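Local coordinates for beta-lactamase inhibitory protein BLIP-I (Streptomyces exfoliatus, PDB 3GMV) that inhibits beta-lactamases, probably by binding directly to the enzyme through protein-protein contacts, at residues Phe3-Glu9 / Tyr70-Ala74; Thr76-Lys80 / Cys127-Thr131; Tyr84-Gly90 / Val146-Gln152. One frame throughout, in Å; residues are numbered along the deposited sequence.

The three contacts lie in a two-layer alpha/beta sandwich built on one antiparallel sheet. Contact 1 comes first and pairs the N-terminal helix 5-10 with the loop that leaves strand 63-69. The same loop runs on into contact 2, whose centre is about 18 Å from that of contact 1. Contacts 2 and 3 have centres about 16 Å apart and alternate along the sequence: 76-80 and 84-90 precede their partners 127-131 and 146-152, which both reach the same sheet, in strands 122-128 and 146-153. Contacts 1 and 3 lie on opposite sides of the chain's centre, about 25 Å apart between centres. Together they fasten the chain between strands 63-69 and 105-111 to the N-terminal helix and to two later strands.

Contact 1: residues Phe3-Glu9 / Tyr70-Ala74; sequences FSAEKYE and YLYKA
Leu71 and Tyr72 pack against the opening turn of helix 5-10, an N-capped helix in the helical layer of the alpha/beta sandwich. Ser4 is the N-cap: its OG accepts from Lys7 N at 3.1 Å in a nearly straight bond, which holds the start of the helix in shape while Ala5, Tyr8 and Glu9 meet the loop after strand 63-69.

Apolar packing is the main component, and it centres on Leu71. One of its methyls, CD1, sits over a face of the Tyr8 ring in a CH-pi contact, 3.9 Å from the ring centroid and 27° off the normal. It is displaced toward the rim, so that Tyr8 CG lies just 3.6 Å from Leu71 CD1. With CG of Tyr8 anti to the backbone N (chi1 -174°), the ring lies where Leu71 CD1 can rest on one face. Phe3 comes from another direction, its side chain crossing that of Leu71 at about a right angle, with CE2 4.1 Å from Leu71 CD1. Ala5 lies between the two loop residues, its CB touching the Leu71 backbone O and, at 4.0 Å, Tyr72 CE1.

Around the contact, Thr44 lies against both Phe3 and Leu71, while Lys66 makes a cation-pi contact with the Tyr8 ring and donates a hydrogen bond to the Tyr8 backbone O.

The polar component is one hydrogen bond at the outer margin. Glu9, extended beyond CG, brings its carboxylate nearly coplanar with the Tyr72 ring, the planes 7° apart, and OE2 meets the ring at its edge. Tyr72 OH donates to Glu9 OE2; the modelled separation of 2.4 Å is unusually short, and its exact value is doubtful.

Contact 2: residues Thr76-Lys80 / Cys127-Thr131; sequences TPSVK and CAAAT
Pro77 and Val79 touch the chain where strand 122-128 gives way to a loop, one on each side of Ser78, whose CB points away from the contact and whose OG bonds to Thr76 O. The proline ring lies along the outgoing chain. Its CB rests 3.4 Å from Ala128 O and also touches Ala130 N, while CG meets the methyl CG2 of Thr131 at 3.9 Å, the two side chains crossing at a slant.

Val79 turns its CG1 branch to the strand. A chi1 of 63° sets this methyl between the backbone N and carbonyl carbon, where it approaches Cys127 O to 3.4 Å and packs on both Cys127 CB and Ala129 CB. The methyl of Ala129 in turn presses on the backbone O of Val79, also at 3.4 Å, so each residue's side chain meets the other segment's main chain. Cys127 is further fixed by its disulfide to Cys105, which links strands 122-128 and 105-111 just beside the packed valine.

Direct polar pairing is slight: Ser78 N to Ala128 O is a weak hydrogen bond, 3.5 Å long and bent to 122°, and the same N-H also has Ser104 OG as a partner. A water does more. It donates to Val79 O at 2.8 Å and to Ala129 O at 2.9 Å, and accepts from Lys80 NZ, bridging the two main chains and holding the lysine's ammonium group as well. The two segments are thus joined chiefly by methyl and methylene contacts with carbonyl groups, with one shared water and a single weak direct hydrogen bond as the polar links.

Contact 3: residues Tyr84-Gly90 / Val146-Gln152; sequences YNRTALG and VLTYRYQ
Tyr84 of helix 81-84 stacks with Arg150 of the edge strand 146-153. The guanidinium lies nearly flat on one face of the ring, planes 21° apart and centres separated by 4.3 Å, an offset stack that puts Tyr84 OH over the centre of the guanidinium; the opposite ring face takes Gln152 CG in a CH-pi contact 3.6 Å from the centroid. The tyrosine is therefore held between two side chains of the strand.

Tyr84 begins a type I turn that ends at Thr87, and its O accepts three hydrogen bonds: from Thr87 N, from Thr87 OG1 at 2.6 Å, and from Arg150 NH2, which comes from above the carbonyl plane. At Asn85, a water donates to OD1 and accepts from Arg150 NH2. Thr87 then serves as a relay: with chi1 at 61° its OG1 donates to Tyr84 O and accepts from Arg150 NE, at 2.9 Å and a nearly straight 169°. Tyr84 O, Thr87 OG1 and the water all lie at the guanidinium's edge, in its plane, fixing its rotation, while Thr87 O lies over the face turned from the tyrosine.

Farther on, Ala88 CA rests on Arg150 CD, and Ala88 O touches Leu147 CD2 at 3.4 Å. Leu89 reaches with CD2 over the strand backbone at Thr148 and Tyr149, and to Arg150 CG. Gly90 N closes the contact with a hydrogen bond to Leu147 O (2.9 Å).

The whole segment joins helices 81-84 and 93-99 across the outermost strand 146-153, which carries a classic beta bulge at Thr148 and Tyr149 opposite His141; Phe140 of the adjacent strand 137-143 packs against Thr87, Leu147 and Arg150.

Contact 1: residues Phe3-Glu9 / Tyr70-Ala74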
loop_
_atom_site.group_PDB
_atom_site.type_symbol
_atom_site.label_atom_id
_atom_site.label_comp_id
_atom_site.label_asym_id
_atom_site.label_seq_id
_atom_site.Cartn_x
_atom_site.Cartn_y
_atom_site.Cartn_z
ATOM N N PHE A 3 -16.189 -4.093 0.109
ATOM C CA PHE A 3 -14.934 -3.526 0.591
ATOM C C PHE A 3 -14.754 -2.072 0.131
ATOM O O PHE A 3 -15.319 -1.676 -0.897
ATOM C CB PHE A 3 -13.782 -4.384 0.087
ATOM C CG PHE A 3 -12.455 -4.017 0.699
ATOM C CD1 PHE A 3 -12.259 -4.125 2.068
ATOM C CD2 PHE A 3 -11.412 -3.581 -0.095
ATOM C CE1 PHE A 3 -11.018 -3.781 2.627
ATOM C CE2 PHE A 3 -10.206 -3.236 0.462
ATOM C CZ PHE A 3 -10.018 -3.336 1.804
ATOM N N SER A 4 -13.944 -1.293 0.851
ATOM C CA SER A 4 -13.767 0.140 0.568
ATOM C C SER A 4 -12.521 0.666 1.248
ATOM O O SER A 4 -12.010 0.020 2.158
ATOM C CB SER A 4 -14.962 0.931 1.117
ATOM O OG SER A 4 -14.935 1.029 2.534
ATOM N N ALA A 5 -12.028 1.826 0.812
ATOM C CA ALA A 5 -10.856 2.459 1.435
ATOM C C ALA A 5 -11.129 2.695 2.919
ATOM O O ALA A 5 -10.242 2.535 3.764
ATOM C CB ALA A 5 -10.545 3.805 0.732
ATOM N N GLU A 6 -12.371 3.067 3.241
ATOM C CA GLU A 6 -12.724 3.253 4.641
ATOM C C GLU A 6 -12.555 1.965 5.445
ATOM O O GLU A 6 -12.029 2.009 6.558
ATOM C CB GLU A 6 -14.142 3.854 4.792
ATOM C CG GLU A 6 -14.226 5.301 4.299
ATOM C CD GLU A 6 -14.085 5.463 2.762
ATOM O OE1 GLU A 6 -14.469 4.561 1.983
ATOM O OE2 GLU A 6 -13.593 6.536 2.331
ATOM N N LYS A 7 -12.974 0.821 4.897
ATOM C CA LYS A 7 -12.767 -0.456 5.592
ATOM C C LYS A 7 -11.273 -0.762 5.754
ATOM O O LYS A 7 -10.823 -1.234 6.804
ATOM C CB LYS A 7 -13.507 -1.603 4.868
ATOM C CG LYS A 7 -15.045 -1.423 4.987
ATOM C CD LYS A 7 -15.873 -2.321 4.127
ATOM C CE LYS A 7 -17.316 -2.217 4.633
ATOM N NZ LYS A 7 -17.472 -2.899 5.956
ATOM N N TYR A 8 -10.509 -0.517 4.694
ATOM C CA TYR A 8 -9.042 -0.649 4.740
ATOM C C TYR A 8 -8.449 0.108 5.929
ATOM O O TYR A 8 -7.616 -0.427 6.649
ATOM C CB TYR A 8 -8.430 -0.124 3.427
ATOM C CG TYR A 8 -6.917 -0.308 3.243
ATOM C CD1 TYR A 8 -6.384 -1.532 2.869
ATOM C CD2 TYR A 8 -6.044 0.772 3.397
ATOM C CE1 TYR A 8 -4.971 -1.692 2.677
ATOM C CE2 TYR A 8 -4.667 0.633 3.178
ATOM C CZ TYR A 8 -4.151 -0.595 2.830
ATOM O OH TYR A 8 -2.781 -0.753 2.618
ATOM N N GLU A 9 -8.865 1.352 6.124
ATOM C CA GLU A 9 -8.367 2.164 7.240
ATOM C C GLU A 9 -8.820 1.667 8.621
ATOM O O GLU A 9 -8.102 1.850 9.598
ATOM C CB GLU A 9 -8.737 3.646 7.022
ATOM C CG GLU A 9 -8.165 4.185 5.685
ATOM C CD GLU A 9 -8.900 5.433 5.166
ATOM O OE1 GLU A 9 -9.744 6.001 5.901
ATOM O OE2 GLU A 9 -8.640 5.828 4.016
ATOM N N TYR A 70 -4.828 0.920 -5.886
ATOM C CA TYR A 70 -5.946 1.713 -6.428
ATOM C C TYR A 70 -7.012 2.149 -5.441
ATOM O O TYR A 70 -7.998 2.757 -5.852
ATOM C CB TYR A 70 -6.596 1.029 -7.671
ATOM C CG TYR A 70 -5.619 0.387 -8.637
ATOM C CD1 TYR A 70 -4.454 1.048 -9.019
ATOM C CD2 TYR A 70 -5.853 -0.881 -9.154
ATOM C CE1 TYR A 70 -3.547 0.461 -9.881
ATOM C CE2 TYR A 70 -4.941 -1.483 -10.031
ATOM C CZ TYR A 70 -3.796 -0.794 -10.387
ATOM O OH TYR A 70 -2.883 -1.377 -11.237
ATOM N N LEU A 71 -6.840 1.898 -4.145
ATOM C CA LEU A 71 -7.831 2.372 -3.187
ATOM C C LEU A 71 -7.817 3.885 -3.063
ATOM O O LEU A 71 -8.808 4.475 -2.662
ATOM C CB LEU A 71 -7.612 1.776 -1.783
ATOM C CG LEU A 71 -7.856 0.273 -1.675
ATOM C CD1 LEU A 71 -7.582 -0.226 -0.259
ATOM C CD2 LEU A 71 -9.320 -0.060 -2.099
ATOM N N TYR A 72 -6.669 4.499 -3.352
ATOM C CA TYR A 72 -6.514 5.938 -3.261
ATOM C C TYR A 72 -5.965 6.492 -4.572
ATOM O O TYR A 72 -5.240 5.815 -5.274
ATOM C CB TYR A 72 -5.512 6.280 -2.159
ATOM C CG TYR A 72 -5.933 5.765 -0.818
ATOM C CD1 TYR A 72 -6.819 6.482 -0.037
ATOM C CD2 TYR A 72 -5.424 4.563 -0.323
ATOM C CE1 TYR A 72 -7.204 6.009 1.207
ATOM C CE2 TYR A 72 -5.813 4.077 0.913
ATOM C CZ TYR A 72 -6.698 4.801 1.666
ATOM O OH TYR A 72 -7.100 4.329 2.895
ATOM N N LYS A 73 -6.347 7.720 -4.911
ATOM C CA LYS A 73 -5.786 8.374 -6.091
ATOM C C LYS A 73 -5.025 9.593 -5.575
ATOM O O LYS A 73 -5.465 10.268 -4.652
ATOM C CB LYS A 73 -6.925 8.809 -7.046
ATOM C CG LYS A 73 -7.643 7.632 -7.726
ATOM C CD LYS A 73 -8.905 8.113 -8.462
ATOM C CE LYS A 73 -9.798 6.937 -8.842
ATOM N NZ LYS A 73 -8.997 5.904 -9.558
ATOM N N ALA A 74 -3.890 9.890 -6.174
ATOM C CA ALA A 74 -3.118 11.057 -5.766
ATOM C C ALA A 74 -3.923 12.329 -5.863
ATOM O O ALA A 74 -4.703 12.496 -6.792
ATOM C CB ALA A 74 -1.857 11.184 -6.633
#

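Contact 2: residues Thr76-Lys80 / Cys127-Thr131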
loop_
_atom_site.group_PDB
_atom_site.type_symbol
_atom_site.label_atom_id
_atom_site.label_comp_id
_atom_site.label_asym_id
_atom_site.label_seq_id
_atom_site.Cartn_x
_atom_site.Cartn_y
_atom_site.Cartn_z
ATOM N N THR A 76 -2.650 15.357 -6.311
ATOM C CA THR A 76 -2.047 16.114 -7.410
ATOM C C THR A 76 -0.988 15.300 -8.127
ATOM O O THR A 76 0.206 15.450 -7.838
ATOM C CB THR A 76 -1.420 17.388 -6.881
ATOM O OG1 THR A 76 -2.348 18.025 -5.983
ATOM C CG2 THR A 76 -1.047 18.350 -8.038
ATOM N N PRO A 77 -1.409 14.428 -9.063
ATOM C CA PRO A 77 -0.439 13.646 -9.832
ATOM C C PRO A 77 0.485 14.589 -10.613
ATOM O O PRO A 77 0.031 15.335 -11.487
ATOM C CB PRO A 77 -1.300 12.861 -10.826
ATOM C CG PRO A 77 -2.736 13.012 -10.351
ATOM C CD PRO A 77 -2.803 14.208 -9.488
ATOM N N SER A 78 1.770 14.553 -10.325
ATOM C CA SER A 78 2.654 15.566 -10.849
ATOM C C SER A 78 4.115 15.198 -10.768
ATOM O O SER A 78 4.998 16.021 -11.093
ATOM C CB SER A 78 2.434 16.856 -10.081
ATOM O OG SER A 78 2.709 16.690 -8.712
ATOM N N VAL A 79 4.415 13.979 -10.323
ATOM C CA VAL A 79 5.833 13.637 -10.171
ATOM C C VAL A 79 6.540 13.591 -11.532
ATOM O O VAL A 79 5.948 13.159 -12.547
ATOM C CB VAL A 79 6.011 12.310 -9.375
ATOM C CG1 VAL A 79 5.367 11.104 -10.160
ATOM C CG2 VAL A 79 7.487 12.042 -9.057
ATOM N N LYS A 80 7.787 14.081 -11.551
ATOM C CA LYS A 80 8.609 14.191 -12.747
ATOM C C LYS A 80 9.877 13.370 -12.586
ATOM O O LYS A 80 10.309 13.100 -11.463
ATOM C CB LYS A 80 9.041 15.664 -12.942
ATOM C CG LYS A 80 7.903 16.643 -13.165
ATOM C CD LYS A 80 7.021 16.286 -14.385
ATOM C CE LYS A 80 5.785 17.209 -14.426
ATOM N NZ LYS A 80 4.831 16.668 -15.450
ATOM N N CYS A 127 3.583 6.906 -6.560
ATOM C CA CYS A 127 3.395 8.280 -6.982
ATOM C C CYS A 127 3.060 8.346 -8.474
ATOM O O CYS A 127 3.932 8.104 -9.323
ATOM C CB CYS A 127 4.681 9.068 -6.698
ATOM S SG CYS A 127 5.203 8.997 -5.005
ATOM N N ALA A 128 1.820 8.697 -8.808
ATOM C CA ALA A 128 1.402 8.707 -10.229
ATOM C C ALA A 128 1.759 10.054 -10.848
ATOM O O ALA A 128 1.579 11.083 -10.217
ATOM C CB ALA A 128 -0.104 8.505 -10.321
ATOM N N ALA A 129 2.254 10.038 -12.087
ATOM C CA ALA A 129 2.575 11.260 -12.794
ATOM C C ALA A 129 1.336 11.879 -13.458
ATOM O O ALA A 129 1.378 13.040 -13.886
ATOM C CB ALA A 129 3.668 10.998 -13.857
ATOM N N ALA A 130 0.251 11.114 -13.545
ATOM C CA ALA A 130 -0.955 11.593 -14.242
ATOM C C ALA A 130 -2.194 10.864 -13.742
ATOM O O ALA A 130 -2.094 9.874 -13.036
ATOM C CB ALA A 130 -0.796 11.403 -15.766
ATOM N N THR A 131 -3.376 11.403 -14.032
ATOM C CA THR A 131 -4.603 10.669 -13.717
ATOM C C THR A 131 -4.767 9.484 -14.657
ATOM O O THR A 131 -4.011 9.328 -15.630
ATOM C CB THR A 131 -5.798 11.578 -13.879
ATOM O OG1 THR A 131 -5.767 12.117 -15.212
ATOM C CG2 THR A 131 -5.731 12.710 -12.874
HETATM O O HOH W 1 3.857 14.544 -13.838
#

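Contact 3: residues Tyr84-Gly90 / Val146-Gln152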
loop_
_atom_site.group_PDB
_atom_site.type_symbol
_atom_site.label_atom_id
_atom_site.label_comp_id
_atom_site.label_asym_id
_atom_site.label_seq_id
_atom_site.Cartn_x
_atom_site.Cartn_y
_atom_site.Cartn_z
ATOM N N TYR A 84 12.480 12.411 -9.309
ATOM C CA TYR A 84 12.955 11.058 -9.072
ATOM C C TYR A 84 14.488 11.001 -9.034
ATOM O O TYR A 84 15.088 10.318 -8.180
ATOM C CB TYR A 84 12.398 10.102 -10.168
ATOM C CG TYR A 84 12.873 8.674 -9.931
ATOM C CD1 TYR A 84 12.210 7.854 -9.021
ATOM C CD2 TYR A 84 13.970 8.173 -10.604
ATOM C CE1 TYR A 84 12.627 6.563 -8.792
ATOM C CE2 TYR A 84 14.406 6.886 -10.378
ATOM C CZ TYR A 84 13.745 6.096 -9.475
ATOM O OH TYR A 84 14.192 4.825 -9.250
ATOM N N ASN A 85 15.119 11.740 -9.943
ATOM C CA ASN A 85 16.585 11.785 -10.039
ATOM C C ASN A 85 17.268 12.438 -8.849
ATOM O O ASN A 85 18.499 12.339 -8.711
ATOM C CB ASN A 85 17.018 12.495 -11.316
ATOM C CG ASN A 85 16.835 11.633 -12.533
ATOM O OD1 ASN A 85 16.711 10.412 -12.419
ATOM N ND2 ASN A 85 16.827 12.257 -13.725
ATOM N N ARG A 86 16.477 13.047 -7.969
ATOM C CA ARG A 86 17.024 13.602 -6.745
ATOM C C ARG A 86 16.631 12.786 -5.517
ATOM O O ARG A 86 16.671 13.279 -4.372
ATOM C CB ARG A 86 16.677 15.096 -6.607
ATOM C CG ARG A 86 17.391 15.947 -7.661
ATOM C CD ARG A 86 17.098 17.480 -7.452
ATOM N NE ARG A 86 15.693 17.778 -7.755
ATOM C CZ ARG A 86 15.199 18.013 -8.970
ATOM N NH1 ARG A 86 16.000 17.998 -10.032
ATOM N NH2 ARG A 86 13.892 18.268 -9.136
ATOM N N THR A 87 16.312 11.514 -5.748
ATOM C CA THR A 87 16.147 10.576 -4.660
ATOM C C THR A 87 17.273 9.559 -4.744
ATOM O O THR A 87 17.889 9.351 -5.823
ATOM C CB THR A 87 14.781 9.850 -4.688
ATOM O OG1 THR A 87 14.659 9.100 -5.913
ATOM C CG2 THR A 87 13.634 10.880 -4.642
ATOM N N ALA A 88 17.540 8.915 -3.618
ATOM C CA ALA A 88 18.598 7.903 -3.543
ATOM C C ALA A 88 18.333 7.039 -2.319
ATOM O O ALA A 88 17.882 7.550 -1.299
ATOM C CB ALA A 88 19.992 8.587 -3.402
ATOM N N LEU A 89 18.649 5.738 -2.407
ATOM C CA LEU A 89 18.525 4.861 -1.234
ATOM C C LEU A 89 19.295 5.458 -0.057
ATOM O O LEU A 89 20.391 6.011 -0.253
ATOM C CB LEU A 89 19.040 3.445 -1.546
ATOM C CG LEU A 89 18.236 2.751 -2.647
ATOM C CD1 LEU A 89 18.654 1.280 -2.781
ATOM C CD2 LEU A 89 16.750 2.847 -2.389
ATOM N N GLY A 90 18.718 5.388 1.140
ATOM C CA GLY A 90 19.378 5.839 2.360
ATOM C C GLY A 90 18.952 7.234 2.779
ATOM O O GLY A 90 19.242 7.658 3.906
ATOM N N VAL A 146 13.411 5.599 6.487
ATOM C CA VAL A 146 14.559 5.740 5.563
ATOM C C VAL A 146 14.258 5.082 4.211
ATOM O O VAL A 146 13.635 4.012 4.149
ATOM C CB VAL A 146 15.829 5.132 6.164
ATOM C CG1 VAL A 146 17.025 5.169 5.157
ATOM C CG2 VAL A 146 16.164 5.833 7.514
ATOM N N LEU A 147 14.667 5.733 3.121
ATOM C CA LEU A 147 14.355 5.154 1.803
ATOM C C LEU A 147 15.116 3.842 1.525
ATOM O O LEU A 147 16.352 3.823 1.484
ATOM C CB LEU A 147 14.576 6.192 0.681
ATOM C CG LEU A 147 14.084 5.760 -0.713
ATOM C CD1 LEU A 147 12.543 5.708 -0.766
ATOM C CD2 LEU A 147 14.553 6.779 -1.754
ATOM N N THR A 148 14.384 2.739 1.373
ATOM C CA THR A 148 14.998 1.431 1.128
ATOM C C THR A 148 14.644 0.856 -0.247
ATOM O O THR A 148 15.172 -0.186 -0.632
ATOM C CB THR A 148 14.618 0.420 2.250
ATOM O OG1 THR A 148 13.192 0.425 2.395
ATOM C CG2 THR A 148 15.235 0.856 3.588
ATOM N N TYR A 149 13.744 1.518 -0.985
ATOM C CA TYR A 149 13.454 1.079 -2.371
ATOM C C TYR A 149 12.981 2.252 -3.201
ATOM O O TYR A 149 12.160 3.019 -2.746
ATOM C CB TYR A 149 12.345 0.018 -2.393
ATOM C CG TYR A 149 12.076 -0.532 -3.792
ATOM C CD1 TYR A 149 13.008 -1.337 -4.433
ATOM C CD2 TYR A 149 10.909 -0.229 -4.465
ATOM C CE1 TYR A 149 12.778 -1.866 -5.699
ATOM C CE2 TYR A 149 10.668 -0.748 -5.790
ATOM C CZ TYR A 149 11.620 -1.550 -6.377
ATOM O OH TYR A 149 11.408 -2.069 -7.633
ATOM N N ARG A 150 13.458 2.365 -4.438
ATOM C CA ARG A 150 12.949 3.404 -5.337
ATOM C C ARG A 150 12.915 2.792 -6.744
ATOM O O ARG A 150 13.821 2.042 -7.120
ATOM C CB ARG A 150 13.844 4.656 -5.278
ATOM C CG ARG A 150 15.375 4.354 -5.482
ATOM C CD ARG A 150 16.241 5.629 -5.249
ATOM N NE ARG A 150 16.161 6.633 -6.326
ATOM C CZ ARG A 150 16.855 6.592 -7.469
ATOM N NH1 ARG A 150 17.657 5.551 -7.750
ATOM N NH2 ARG A 150 16.743 7.575 -8.363
ATOM N N TYR A 151 11.863 3.077 -7.488
ATOM C CA TYR A 151 11.713 2.564 -8.842
ATOM C C TYR A 151 10.902 3.580 -9.627
ATOM O O TYR A 151 10.023 4.246 -9.057
ATOM C CB TYR A 151 10.963 1.226 -8.805
ATOM C CG TYR A 151 10.938 0.538 -10.137
ATOM C CD1 TYR A 151 12.053 -0.178 -10.580
ATOM C CD2 TYR A 151 9.818 0.590 -10.951
ATOM C CE1 TYR A 151 12.039 -0.805 -11.808
ATOM C CE2 TYR A 151 9.812 -0.051 -12.187
ATOM C CZ TYR A 151 10.926 -0.741 -12.591
ATOM O OH TYR A 151 10.896 -1.359 -13.827
ATOM N N GLN A 152 11.152 3.694 -10.932
ATOM C CA GLN A 152 10.261 4.485 -11.770
ATOM C C GLN A 152 9.985 3.837 -13.120
ATOM O O GLN A 152 10.814 3.117 -13.664
ATOM C CB GLN A 152 10.759 5.928 -11.953
ATOM C CG GLN A 152 11.985 6.058 -12.841
ATOM C CD GLN A 152 11.639 6.118 -14.327
ATOM O OE1 GLN A 152 10.511 6.435 -14.716
ATOM N NE2 GLN A 152 12.610 5.825 -15.151
HETATM O O HOH W 2 17.983 8.291 -10.841
#